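Local coordinates for response regulator aspartate phosphatase H (Bacillus subtilis, PDB 3Q15), which dephosphorylates the sporulation response regulator Spo0F and also acts on ComA, thereby controlling and separating in time competence and sporulation, at residues Asp136-Glu139 with Lys140-His144; Phe143-Lys146 with Val147-Tyr151; Gln166-Asp169 with Ile170-His174; Tyr123-Glu126 with Ala127-Leu131; Leu98-Tyr101 with Tyr102-Phe106. All coordinates share one frame; numbering follows the deposited sequence.

Along the chain the contacts come in the order 5, 4, 1, 2, 3, each a local one within a helix or at its end. Interaction 5 lies on helix 93-113, interaction 4 at the end of helix 117-128, interactions 1 and 2 on helix 137-153, and interaction 3 at the end of helix 157-172. Centre to centre, interactions 4 and 5 are about 8 Å apart, 1 and 3 about 9 Å, and 1 and 2, which share Phe-143 and His-144, about 11 Å. Interactions 3 and 5, centres about 22 Å apart, do not touch. Together they sample four successive helices of the region that includes the first two predicted TPRs; interactions 1 and 2 touch contacts on the helices before and after theirs.

Interaction 1: Asp136-Glu139 with Lys140-His144; sequences DDIE and KAEFH
Ile-138 O receives the N-H of Glu-142 at 2.8 Å, N to O, the shortest bond between 136-139 and 140-144. In the same i to i+4 pattern, Ala-141 N reaches Asp-137 O at 2.9 Å and Phe-143 N reaches Glu-139 O at 3.1 Å. The bond from Lys-140 N to Asp-136 O is stretched and weak, as this is the very start of helix 137-153. Here Asp-136 acts as the N-cap. Its OD1 takes the N-H of Glu-139 at 2.8 Å on the anti side of the carboxylate, with the donor 20° out of the plane, while OD2 forms a salt bridge with a basic side chain of another protein's chain.

The side chain of Lys-140 runs back towards this end. Its CG sits beside the backbone N (chi1 -63°), the chain stays extended and then bends at its last torsion, and CG lies 3.5 Å from Asp-136 O. NZ forms a long salt bridge with Asp-137 OD1, 4.0 Å apart, but its stronger partner is the carbonyl of Val-134. One turn after Ile-138, Glu-142 packs its CB 3.3 Å from Ile-138 O, and its carboxylate makes a salt bridge to Arg-180 and a hydrogen bond to the Tyr-171 hydroxyl.

Carboxylates at a helix start probably suit the positive end of the helix dipole. Asp-136 meets a backbone N-H there directly, and the charge of Asp-137 is probably offset in part by Lys-140. One oxygen of Asp-136 thus caps the helix while the other meets the partner protein.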
# COMPACT_ATOMS: atom_id res chain seq x y z
N ASP A 136 5.53 -3.17 23.38
CA ASP A 136 4.58 -4.27 23.42
C ASP A 136 4.37 -4.86 22.02
O ASP A 136 3.82 -4.21 21.13
CB ASP A 136 3.25 -3.80 24.01
CG ASP A 136 2.27 -4.94 24.23
OD1 ASP A 136 1.39 -5.16 23.37
OD2 ASP A 136 2.38 -5.62 25.27
N ASP A 137 4.82 -6.10 21.83
CA ASP A 137 4.81 -6.73 20.52
C ASP A 137 3.41 -7.09 20.02
O ASP A 137 3.15 -7.07 18.81
CB ASP A 137 5.71 -7.97 20.51
CG ASP A 137 7.17 -7.62 20.64
OD1 ASP A 137 7.58 -6.54 20.17
OD2 ASP A 137 7.93 -8.43 21.23
N ILE A 138 2.50 -7.42 20.93
CA ILE A 138 1.13 -7.75 20.56
C ILE A 138 0.39 -6.51 20.05
O ILE A 138 -0.38 -6.59 19.10
CB ILE A 138 0.35 -8.36 21.74
CG1 ILE A 138 0.85 -9.78 22.01
CG2 ILE A 138 -1.14 -8.38 21.44
CD1 ILE A 138 0.64 -10.73 20.85
N GLU A 139 0.64 -5.37 20.69
CA GLU A 139 0.05 -4.12 20.24
C GLU A 139 0.45 -3.87 18.79
O GLU A 139 -0.38 -3.49 17.97
CB GLU A 139 0.51 -2.96 21.14
CG GLU A 139 -0.34 -1.70 21.00
CD GLU A 139 -1.79 -1.94 21.39
OE1 GLU A 139 -2.04 -2.68 22.37
OE2 GLU A 139 -2.69 -1.39 20.71
N LYS A 140 1.73 -4.10 18.49
CA LYS A 140 2.23 -3.96 17.12
C LYS A 140 1.55 -4.94 16.17
O LYS A 140 1.13 -4.56 15.07
CB LYS A 140 3.75 -4.13 17.07
CG LYS A 140 4.53 -3.07 17.85
CD LYS A 140 6.01 -3.10 17.49
CE LYS A 140 6.83 -2.15 18.35
NZ LYS A 140 6.91 -2.62 19.76
N ALA A 141 1.45 -6.20 16.58
CA ALA A 141 0.77 -7.21 15.77
C ALA A 141 -0.67 -6.79 15.48
O ALA A 141 -1.15 -6.90 14.35
CB ALA A 141 0.78 -8.56 16.48
N GLU A 142 -1.34 -6.30 16.51
CA GLU A 142 -2.74 -5.94 16.44
C GLU A 142 -2.96 -4.85 15.39
O GLU A 142 -3.92 -4.90 14.61
CB GLU A 142 -3.23 -5.47 17.81
CG GLU A 142 -4.73 -5.64 18.02
CD GLU A 142 -5.13 -7.08 18.29
OE1 GLU A 142 -4.26 -7.98 18.27
OE2 GLU A 142 -6.34 -7.31 18.52
N PHE A 143 -2.06 -3.87 15.37
CA PHE A 143 -2.10 -2.82 14.36
C PHE A 143 -1.95 -3.39 12.95
O PHE A 143 -2.70 -3.03 12.04
CB PHE A 143 -1.00 -1.81 14.62
CG PHE A 143 -0.78 -0.87 13.47
CD1 PHE A 143 -1.58 0.25 13.31
CD2 PHE A 143 0.22 -1.11 12.54
CE1 PHE A 143 -1.39 1.12 12.25
CE2 PHE A 143 0.42 -0.26 11.48
CZ PHE A 143 -0.39 0.87 11.34
N HIS A 144 -0.98 -4.27 12.78
CA HIS A 144 -0.72 -4.87 11.47
C HIS A 144 -1.89 -5.72 10.99
O HIS A 144 -2.22 -5.72 9.81
CB HIS A 144 0.58 -5.68 11.49
CG HIS A 144 1.81 -4.84 11.55
ND1 HIS A 144 2.20 -4.03 10.50
CD2 HIS A 144 2.74 -4.68 12.52
CE1 HIS A 144 3.31 -3.40 10.83
NE2 HIS A 144 3.67 -3.78 12.05

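Interaction 2: Phe143-Lys146 with Val147-Tyr151; sequences FHFK and VAEAY. With SO4 (sulfate ion), chain F.
Apolar contact is led by Val-147, whose CG2 sits over one face of the Phe-143 ring in a CH-pi contact, 3.9 Å from the ring centroid and 25° off the normal. The methyl is displaced towards the rim and comes within 3.6 Å of Phe-143 CE1. Phe-143 in turn sets its CD2 above the centre of the His-144 imidazole, whose ND1 is bonded to His-163.

A second ring meets a carboxylate. Phe-145, CG opposite the backbone N (chi1 179°), swings its ring along the helix until CE2 lies 3.7 Å from Glu-149 CD, the two planes 39° apart. The same ring makes a cation-pi contact with Arg-180.

Backbone bonds follow the alpha-helical pattern, the shortest from Ala-148 N to His-144 O at 2.8 Å, with Val-147 N on Phe-143 O at 3.0 Å.

Lys-146 supplies the charged contact. Its long chain carries NZ to O3 of a sulfate at 3.3 Å, a weak bond, and to a weak, long ion pair with Asp-50; Arg-180 holds the same sulfate. Apolar side chains thus pack on neighbouring helices, while Lys-146 and Arg-180 meet an anion, here probably from the crystallisation liquor.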
# COMPACT_ATOMS: atom_id res chain seq x y z
N PHE A 143 -2.06 -3.87 15.37
CA PHE A 143 -2.10 -2.82 14.36
C PHE A 143 -1.95 -3.39 12.95
O PHE A 143 -2.70 -3.03 12.04
CB PHE A 143 -1.00 -1.81 14.62
CG PHE A 143 -0.78 -0.87 13.47
CD1 PHE A 143 -1.58 0.25 13.31
CD2 PHE A 143 0.22 -1.11 12.54
CE1 PHE A 143 -1.39 1.12 12.25
CE2 PHE A 143 0.42 -0.26 11.48
CZ PHE A 143 -0.39 0.87 11.34
N HIS A 144 -0.98 -4.27 12.78
CA HIS A 144 -0.72 -4.87 11.47
C HIS A 144 -1.89 -5.72 10.99
O HIS A 144 -2.22 -5.72 9.81
CB HIS A 144 0.58 -5.68 11.49
CG HIS A 144 1.81 -4.84 11.55
ND1 HIS A 144 2.20 -4.03 10.50
CD2 HIS A 144 2.74 -4.68 12.52
CE1 HIS A 144 3.31 -3.40 10.83
NE2 HIS A 144 3.67 -3.78 12.05
N PHE A 145 -2.51 -6.44 11.92
CA PHE A 145 -3.64 -7.29 11.59
C PHE A 145 -4.84 -6.48 11.12
O PHE A 145 -5.43 -6.77 10.08
CB PHE A 145 -4.03 -8.12 12.82
CG PHE A 145 -5.21 -9.02 12.60
CD1 PHE A 145 -5.04 -10.31 12.13
CD2 PHE A 145 -6.49 -8.58 12.88
CE1 PHE A 145 -6.13 -11.14 11.94
CE2 PHE A 145 -7.59 -9.40 12.69
CZ PHE A 145 -7.40 -10.69 12.22
N LYS A 146 -5.20 -5.46 11.89
CA LYS A 146 -6.37 -4.65 11.59
C LYS A 146 -6.19 -3.85 10.31
O LYS A 146 -7.10 -3.72 9.50
CB LYS A 146 -6.69 -3.72 12.76
CG LYS A 146 -7.17 -4.45 14.00
CD LYS A 146 -7.34 -3.51 15.18
CE LYS A 146 -7.86 -4.26 16.40
NZ LYS A 146 -9.19 -4.89 16.13
N VAL A 147 -4.99 -3.32 10.13
CA VAL A 147 -4.65 -2.58 8.92
C VAL A 147 -4.62 -3.53 7.72
O VAL A 147 -5.04 -3.17 6.62
CB VAL A 147 -3.30 -1.86 9.10
CG1 VAL A 147 -2.57 -1.72 7.78
CG2 VAL A 147 -3.49 -0.51 9.78
N ALA A 148 -4.11 -4.74 7.93
CA ALA A 148 -4.09 -5.75 6.87
C ALA A 148 -5.49 -6.00 6.34
O ALA A 148 -5.70 -6.10 5.13
CB ALA A 148 -3.47 -7.05 7.38
N GLU A 149 -6.45 -6.09 7.25
CA GLU A 149 -7.84 -6.29 6.86
C GLU A 149 -8.35 -5.11 6.06
O GLU A 149 -9.06 -5.28 5.07
CB GLU A 149 -8.72 -6.51 8.10
CG GLU A 149 -8.41 -7.80 8.84
CD GLU A 149 -9.51 -8.20 9.81
OE1 GLU A 149 -9.97 -9.36 9.73
OE2 GLU A 149 -9.91 -7.35 10.64
N ALA A 150 -7.98 -3.90 6.48
CA ALA A 150 -8.39 -2.70 5.77
C ALA A 150 -7.82 -2.69 4.36
O ALA A 150 -8.56 -2.49 3.40
CB ALA A 150 -7.95 -1.45 6.53
N TYR A 151 -6.52 -2.92 4.23
CA TYR A 151 -5.90 -2.95 2.90
C TYR A 151 -6.53 -4.02 2.02
O TYR A 151 -6.66 -3.84 0.80
CB TYR A 151 -4.38 -3.16 3.00
CG TYR A 151 -3.61 -1.89 3.30
CD1 TYR A 151 -3.54 -0.87 2.36
CD2 TYR A 151 -2.95 -1.71 4.51
CE1 TYR A 151 -2.84 0.29 2.62
CE2 TYR A 151 -2.24 -0.55 4.78
CZ TYR A 151 -2.19 0.45 3.83
OH TYR A 151 -1.49 1.60 4.08
S SO4 F . -11.80 -8.61 16.22
O1 SO4 F . -11.46 -9.92 16.78
O2 SO4 F . -13.21 -8.34 16.45
O3 SO4 F . -10.99 -7.58 16.86
O4 SO4 F . -11.53 -8.63 14.79

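Interaction 3: Gln166-Asp169 with Ile170-His174; sequences QALD and IYQNH
Gln-172 N donates to Leu-168 O at 2.9 Å, and one residue earlier Tyr-171 N donates to Ala-167 O at 3.0 Å. On either side of this pair the i to i+4 bonds slacken: Ile-170 N to Gln-166 O and Asn-173 N to Asp-169 O are both weak. The chain beyond is held by His-174 N on Tyr-171 O and by the His-174 side chain. The imidazole turns ND1 back to the carbonyl of Ile-170, 2.8 Å from its O, with that oxygen close to the ring plane, 11° out of it. This N-H occupies a carbonyl near the C-terminal end of helix 157-172.

Packing is built on the same carbonyls. Tyr-171 has its CG beside the backbone N (chi1 -74°), which folds the ring back along the helix until CD2 is 3.1 Å from Ala-167 O and CE2 is 3.8 Å from Ala-167 CB. The amide of Gln-172 reaches across the Leu-168 side chain, NE2 standing 3.7 Å from Leu-168 CG. Ile-170 lays CG1 3.4 Å from Gln-166 O.

Ala-167, Ile-170 and Tyr-171 face the preceding helix 137-153, where Ala-141 receives Ile-170 and Tyr-171, and the Tyr-171 hydroxyl is hydrogen-bonded to Glu-142. Leu-168 and Tyr-171 also meet Ser-184 on helix 178-194, so this turn is wedged between two helices of the predicted TPR array.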
# COMPACT_ATOMS: atom_id res chain seq x y z
N GLN A 166 3.48 -9.62 8.98
CA GLN A 166 4.13 -9.09 10.18
C GLN A 166 3.31 -9.45 11.42
O GLN A 166 3.87 -9.73 12.48
CB GLN A 166 4.31 -7.58 10.09
CG GLN A 166 5.25 -7.13 9.00
CD GLN A 166 5.60 -5.66 9.09
OE1 GLN A 166 5.10 -4.85 8.32
NE2 GLN A 166 6.45 -5.31 10.05
N ALA A 167 1.99 -9.43 11.28
CA ALA A 167 1.11 -9.82 12.37
C ALA A 167 1.32 -11.29 12.72
O ALA A 167 1.58 -11.63 13.88
CB ALA A 167 -0.34 -9.56 12.00
N LEU A 168 1.22 -12.16 11.71
CA LEU A 168 1.35 -13.60 11.91
C LEU A 168 2.68 -13.99 12.55
O LEU A 168 2.74 -14.93 13.35
CB LEU A 168 1.16 -14.34 10.58
CG LEU A 168 1.18 -15.87 10.67
CD1 LEU A 168 -0.01 -16.38 11.47
CD2 LEU A 168 1.19 -16.49 9.28
N ASP A 169 3.74 -13.29 12.18
CA ASP A 169 5.06 -13.54 12.74
C ASP A 169 5.03 -13.40 14.25
O ASP A 169 5.47 -14.29 14.98
CB ASP A 169 6.09 -12.57 12.16
CG ASP A 169 6.89 -13.18 11.03
OD1 ASP A 169 6.40 -14.14 10.40
OD2 ASP A 169 8.02 -12.71 10.78
N ILE A 170 4.50 -12.28 14.73
CA ILE A 170 4.42 -11.99 16.15
C ILE A 170 3.48 -12.96 16.87
O ILE A 170 3.76 -13.40 17.98
CB ILE A 170 3.96 -10.55 16.41
CG1 ILE A 170 4.88 -9.56 15.70
CG2 ILE A 170 3.92 -10.27 17.91
CD1 ILE A 170 4.52 -8.12 15.93
N TYR A 171 2.38 -13.29 16.21
CA TYR A 171 1.38 -14.18 16.79
C TYR A 171 1.94 -15.59 17.01
O TYR A 171 1.64 -16.23 18.02
CB TYR A 171 0.14 -14.24 15.91
CG TYR A 171 -0.72 -13.00 15.99
CD1 TYR A 171 -0.96 -12.39 17.21
CD2 TYR A 171 -1.29 -12.45 14.85
CE1 TYR A 171 -1.75 -11.26 17.30
CE2 TYR A 171 -2.08 -11.32 14.93
CZ TYR A 171 -2.31 -10.72 16.16
OH TYR A 171 -3.10 -9.59 16.23
N GLN A 172 2.74 -16.06 16.06
CA GLN A 172 3.34 -17.38 16.16
C GLN A 172 4.36 -17.44 17.30
O GLN A 172 4.63 -18.52 17.83
CB GLN A 172 3.98 -17.80 14.83
CG GLN A 172 2.96 -18.08 13.73
CD GLN A 172 3.61 -18.45 12.41
OE1 GLN A 172 4.79 -18.19 12.20
NE2 GLN A 172 2.84 -19.06 11.52
N ASN A 173 4.92 -16.29 17.67
CA ASN A 173 5.83 -16.22 18.81
C ASN A 173 5.07 -16.28 20.13
O ASN A 173 5.67 -16.42 21.20
CB ASN A 173 6.69 -14.96 18.75
CG ASN A 173 7.93 -15.13 17.90
OD1 ASN A 173 8.34 -16.26 17.61
ND2 ASN A 173 8.54 -14.02 17.51
N HIS A 174 3.75 -16.17 20.05
CA HIS A 174 2.90 -16.25 21.22
C HIS A 174 1.82 -17.31 21.00
O HIS A 174 0.72 -16.99 20.57
CB HIS A 174 2.25 -14.89 21.50
CG HIS A 174 3.24 -13.80 21.79
ND1 HIS A 174 3.78 -13.02 20.79
CD2 HIS A 174 3.79 -13.38 22.94
CE1 HIS A 174 4.61 -12.15 21.33
NE2 HIS A 174 4.64 -12.35 22.63

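Interaction 4: Tyr123-Glu126 with Ala127-Leu131; sequences YYRE and AEKEL
The guanidinium of Arg-125 meets the ammonium of Lys-129 obliquely, NH2 and NZ 4.0 Å apart, and a water mediates between the two like charges. That water accepts from Arg-125 NH2 at 3.0 Å and from Lys-129 NZ at 2.9 Å, and donates a hydrogen bond to Arg-125 O, so three atoms of two residues hold it. The Arg-125 chain, bent at chi2 and chi3, curls to bring its planar end there. Between subunits, Arg-125 NH2 is salt-bridged to Glu-128 of the second subunit, and Glu-128 OE1 in return to Arg-125 of the second subunit.

The Glu-126 and Lys-129 chains meet at an angle, OE1 touching CE at 3.3 Å, while the distance from the carboxylate to the ammonium is beyond a salt bridge.

These residues lie in the last turn of helix 117-128, within the predicted first TPR. Ala-127 N still bonds Tyr-123 O at 2.8 Å and Glu-128 N bonds Tyr-124 O. Lys-129 N, by contrast, is divided between weak bonds to Arg-125 O and Glu-126 O, and the chain then passes into a type I turn from Glu-128 to Leu-131.

Two more waters each link a carbonyl to a glutamate carboxylate. One donates a hydrogen bond to Glu-128 OE1 at 2.7 Å and bonds weakly to Tyr-124 O. The other donates to Glu-126 O at 2.7 Å and to Glu-130 OE1 at 2.8 Å, tying the Glu-130 carboxylate back to the preceding turn. The Tyr-124 ring packs on Val-147 and Ala-150 of helix 137-153.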
# COMPACT_ATOMS: atom_id res chain seq x y z
N TYR A 123 -3.20 8.29 7.51
CA TYR A 123 -3.31 8.16 8.97
C TYR A 123 -2.71 6.84 9.45
O TYR A 123 -2.07 6.79 10.50
CB TYR A 123 -4.75 8.34 9.44
CG TYR A 123 -5.18 9.80 9.44
CD1 TYR A 123 -4.78 10.66 10.45
CD2 TYR A 123 -5.97 10.31 8.41
CE1 TYR A 123 -5.16 11.99 10.45
CE2 TYR A 123 -6.35 11.64 8.40
CZ TYR A 123 -5.94 12.47 9.42
OH TYR A 123 -6.32 13.79 9.40
N TYR A 124 -2.91 5.77 8.67
CA TYR A 124 -2.30 4.48 9.00
C TYR A 124 -0.79 4.62 9.10
O TYR A 124 -0.17 4.07 10.02
CB TYR A 124 -2.64 3.43 7.94
CG TYR A 124 -4.08 2.97 7.95
CD1 TYR A 124 -4.87 3.10 9.09
CD2 TYR A 124 -4.65 2.40 6.82
CE1 TYR A 124 -6.19 2.68 9.09
CE2 TYR A 124 -5.97 1.97 6.82
CZ TYR A 124 -6.74 2.12 7.95
OH TYR A 124 -8.04 1.69 7.93
N ARG A 125 -0.19 5.33 8.16
CA ARG A 125 1.26 5.51 8.15
C ARG A 125 1.72 6.31 9.37
O ARG A 125 2.66 5.92 10.05
CB ARG A 125 1.71 6.19 6.85
CG ARG A 125 1.39 5.40 5.59
CD ARG A 125 2.11 4.05 5.59
NE ARG A 125 3.50 4.21 6.00
CZ ARG A 125 4.49 4.58 5.18
NH1 ARG A 125 4.23 4.82 3.90
NH2 ARG A 125 5.72 4.70 5.64
N GLU A 126 1.06 7.43 9.63
CA GLU A 126 1.40 8.25 10.79
C GLU A 126 1.22 7.46 12.08
O GLU A 126 2.01 7.60 13.02
CB GLU A 126 0.55 9.53 10.84
CG GLU A 126 0.80 10.49 9.68
CD GLU A 126 2.27 10.87 9.54
OE1 GLU A 126 2.86 10.59 8.48
OE2 GLU A 126 2.83 11.46 10.49
N ALA A 127 0.19 6.62 12.13
CA ALA A 127 -0.08 5.80 13.30
C ALA A 127 1.05 4.81 13.55
O ALA A 127 1.52 4.64 14.69
CB ALA A 127 -1.41 5.08 13.16
N GLU A 128 1.50 4.15 12.49
CA GLU A 128 2.58 3.17 12.60
C GLU A 128 3.85 3.78 13.21
O GLU A 128 4.54 3.12 13.99
CB GLU A 128 2.88 2.51 11.25
CG GLU A 128 3.83 1.30 11.35
CD GLU A 128 4.07 0.61 10.02
OE1 GLU A 128 3.33 0.88 9.06
OE2 GLU A 128 5.01 -0.22 9.94
N LYS A 129 4.14 5.03 12.87
CA LYS A 129 5.35 5.70 13.37
C LYS A 129 5.35 5.81 14.89
O LYS A 129 6.40 6.03 15.50
CB LYS A 129 5.52 7.09 12.75
CG LYS A 129 5.60 7.11 11.24
CD LYS A 129 5.91 8.51 10.72
CE LYS A 129 5.47 8.68 9.27
NZ LYS A 129 6.04 7.64 8.37
N GLU A 130 4.17 5.68 15.50
CA GLU A 130 4.04 5.75 16.95
C GLU A 130 4.32 4.40 17.62
O GLU A 130 4.61 4.34 18.82
CB GLU A 130 2.65 6.24 17.35
CG GLU A 130 2.35 7.66 16.90
CD GLU A 130 3.38 8.65 17.43
OE1 GLU A 130 3.71 9.60 16.69
OE2 GLU A 130 3.84 8.48 18.58
N LEU A 131 4.23 3.33 16.85
CA LEU A 131 4.45 1.99 17.38
C LEU A 131 5.82 1.79 18.02
O LEU A 131 5.91 1.21 19.10
CB LEU A 131 4.21 0.92 16.31
CG LEU A 131 2.76 0.51 16.05
CD1 LEU A 131 2.11 -0.03 17.31
CD2 LEU A 131 1.97 1.68 15.51
O HOH W 1 1.05 2.09 8.36
O HOH W 2 5.23 4.85 8.63
O HOH W 3 3.13 9.89 13.99

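Interaction 5: Leu98-Tyr101 with Tyr102-Phe106; sequences LLKY and YSLFF
The Tyr-102 ring covers a notch formed by Leu-98 and Tyr-101, which both lie on one side of its plane. Leu-98 sits at the CD1/CE1 half, its CG 3.8 Å from Tyr-102 CE1, the two side chains running alongside each other and pointing the same way. At the CD2/CE2 half Tyr-101 puts CD1 over the ring face, 3.9 Å from Tyr-102 CD2. The two rings meet obliquely, centroids 5.5 Å apart and planes at 51°. Their first torsions send them off in different directions, CG of Tyr-101 opposite its backbone N (chi1 164°), that of Tyr-102 beside it (chi1 -83°).

Phe-105, a turn later, lies beside Tyr-101, with CD1 4.0 Å from the Tyr-101 OH. On another side of the helix Leu-104 runs next to Lys-100, its CD1 4.1 Å from Lys-100 CG.

Lys-100 O takes two donors from the same face of its plane: Ser-103 OG at 2.8 Å and Leu-104 N at 3.2 Å. The Ser-103 hydroxyl is thus turned onto its own helix.

Around this turn, Tyr-102 meets Ile-53 and Tyr-54 of helix 49-67, and Tyr-101 meets Phe-143 of helix 137-153. The aromatic rings therefore present hydrophobic surface to two different helices, while the hydroxyl proton of Ser-103 is used within the helix where that residue packs on Tyr-54.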
# COMPACT_ATOMS: atom_id res chain seq x y z
N LEU A 98 0.66 6.97 23.66
CA LEU A 98 -0.42 6.04 23.36
C LEU A 98 -1.66 6.77 22.84
O LEU A 98 -2.28 6.34 21.87
CB LEU A 98 -0.77 5.21 24.59
CG LEU A 98 -1.69 4.01 24.35
CD1 LEU A 98 -1.30 3.26 23.08
CD2 LEU A 98 -1.68 3.08 25.56
N LEU A 99 -2.00 7.89 23.48
CA LEU A 99 -3.13 8.70 23.04
C LEU A 99 -2.94 9.14 21.59
O LEU A 99 -3.85 9.06 20.78
CB LEU A 99 -3.30 9.94 23.93
CG LEU A 99 -3.75 9.70 25.36
CD1 LEU A 99 -3.88 11.03 26.08
CD2 LEU A 99 -5.07 8.94 25.39
N LYS A 100 -1.73 9.61 21.28
CA LYS A 100 -1.41 10.04 19.93
C LYS A 100 -1.64 8.90 18.95
O LYS A 100 -2.18 9.10 17.87
CB LYS A 100 0.03 10.54 19.86
CG LYS A 100 0.42 11.10 18.50
CD LYS A 100 1.80 11.73 18.54
CE LYS A 100 2.10 12.50 17.26
NZ LYS A 100 3.45 13.12 17.30
N TYR A 101 -1.22 7.70 19.35
CA TYR A 101 -1.35 6.52 18.49
C TYR A 101 -2.81 6.21 18.20
O TYR A 101 -3.19 5.95 17.06
CB TYR A 101 -0.69 5.31 19.14
CG TYR A 101 -1.10 3.99 18.51
CD1 TYR A 101 -2.04 3.17 19.12
CD2 TYR A 101 -0.56 3.59 17.30
CE1 TYR A 101 -2.42 1.97 18.54
CE2 TYR A 101 -0.94 2.40 16.71
CZ TYR A 101 -1.87 1.59 17.34
OH TYR A 101 -2.24 0.40 16.75
N TYR A 102 -3.63 6.25 19.24
CA TYR A 102 -5.06 5.98 19.10
C TYR A 102 -5.77 7.03 18.25
O TYR A 102 -6.58 6.69 17.39
CB TYR A 102 -5.72 5.88 20.47
CG TYR A 102 -5.57 4.51 21.11
CD1 TYR A 102 -5.31 4.39 22.47
CD2 TYR A 102 -5.70 3.35 20.36
CE1 TYR A 102 -5.18 3.15 23.07
CE2 TYR A 102 -5.57 2.10 20.95
CZ TYR A 102 -5.31 2.01 22.31
OH TYR A 102 -5.18 0.78 22.91
N SER A 103 -5.46 8.30 18.48
CA SER A 103 -6.13 9.38 17.76
C SER A 103 -5.92 9.22 16.26
O SER A 103 -6.84 9.41 15.47
CB SER A 103 -5.65 10.76 18.22
OG SER A 103 -4.28 10.96 17.90
N LEU A 104 -4.70 8.85 15.88
CA LEU A 104 -4.34 8.64 14.48
C LEU A 104 -4.95 7.35 13.94
O LEU A 104 -5.40 7.29 12.80
CB LEU A 104 -2.82 8.59 14.33
CG LEU A 104 -2.05 9.88 14.61
CD1 LEU A 104 -0.56 9.61 14.78
CD2 LEU A 104 -2.30 10.91 13.50
N PHE A 105 -4.95 6.31 14.77
CA PHE A 105 -5.47 5.01 14.36
C PHE A 105 -6.96 5.10 14.06
O PHE A 105 -7.40 4.76 12.97
CB PHE A 105 -5.21 3.95 15.43
CG PHE A 105 -5.83 2.62 15.11
CD1 PHE A 105 -5.16 1.69 14.33
CD2 PHE A 105 -7.10 2.30 15.58
CE1 PHE A 105 -5.73 0.46 14.03
CE2 PHE A 105 -7.69 1.08 15.28
CZ PHE A 105 -7.00 0.15 14.50
N PHE A 106 -7.73 5.57 15.04
CA PHE A 106 -9.17 5.67 14.86
C PHE A 106 -9.57 6.69 13.80
O PHE A 106 -10.63 6.58 13.20
CB PHE A 106 -9.85 5.98 16.19
CG PHE A 106 -9.94 4.79 17.09
CD1 PHE A 106 -10.80 3.75 16.79
CD2 PHE A 106 -9.15 4.71 18.22
CE1 PHE A 106 -10.87 2.63 17.62
CE2 PHE A 106 -9.22 3.60 19.05
CZ PHE A 106 -10.08 2.56 18.75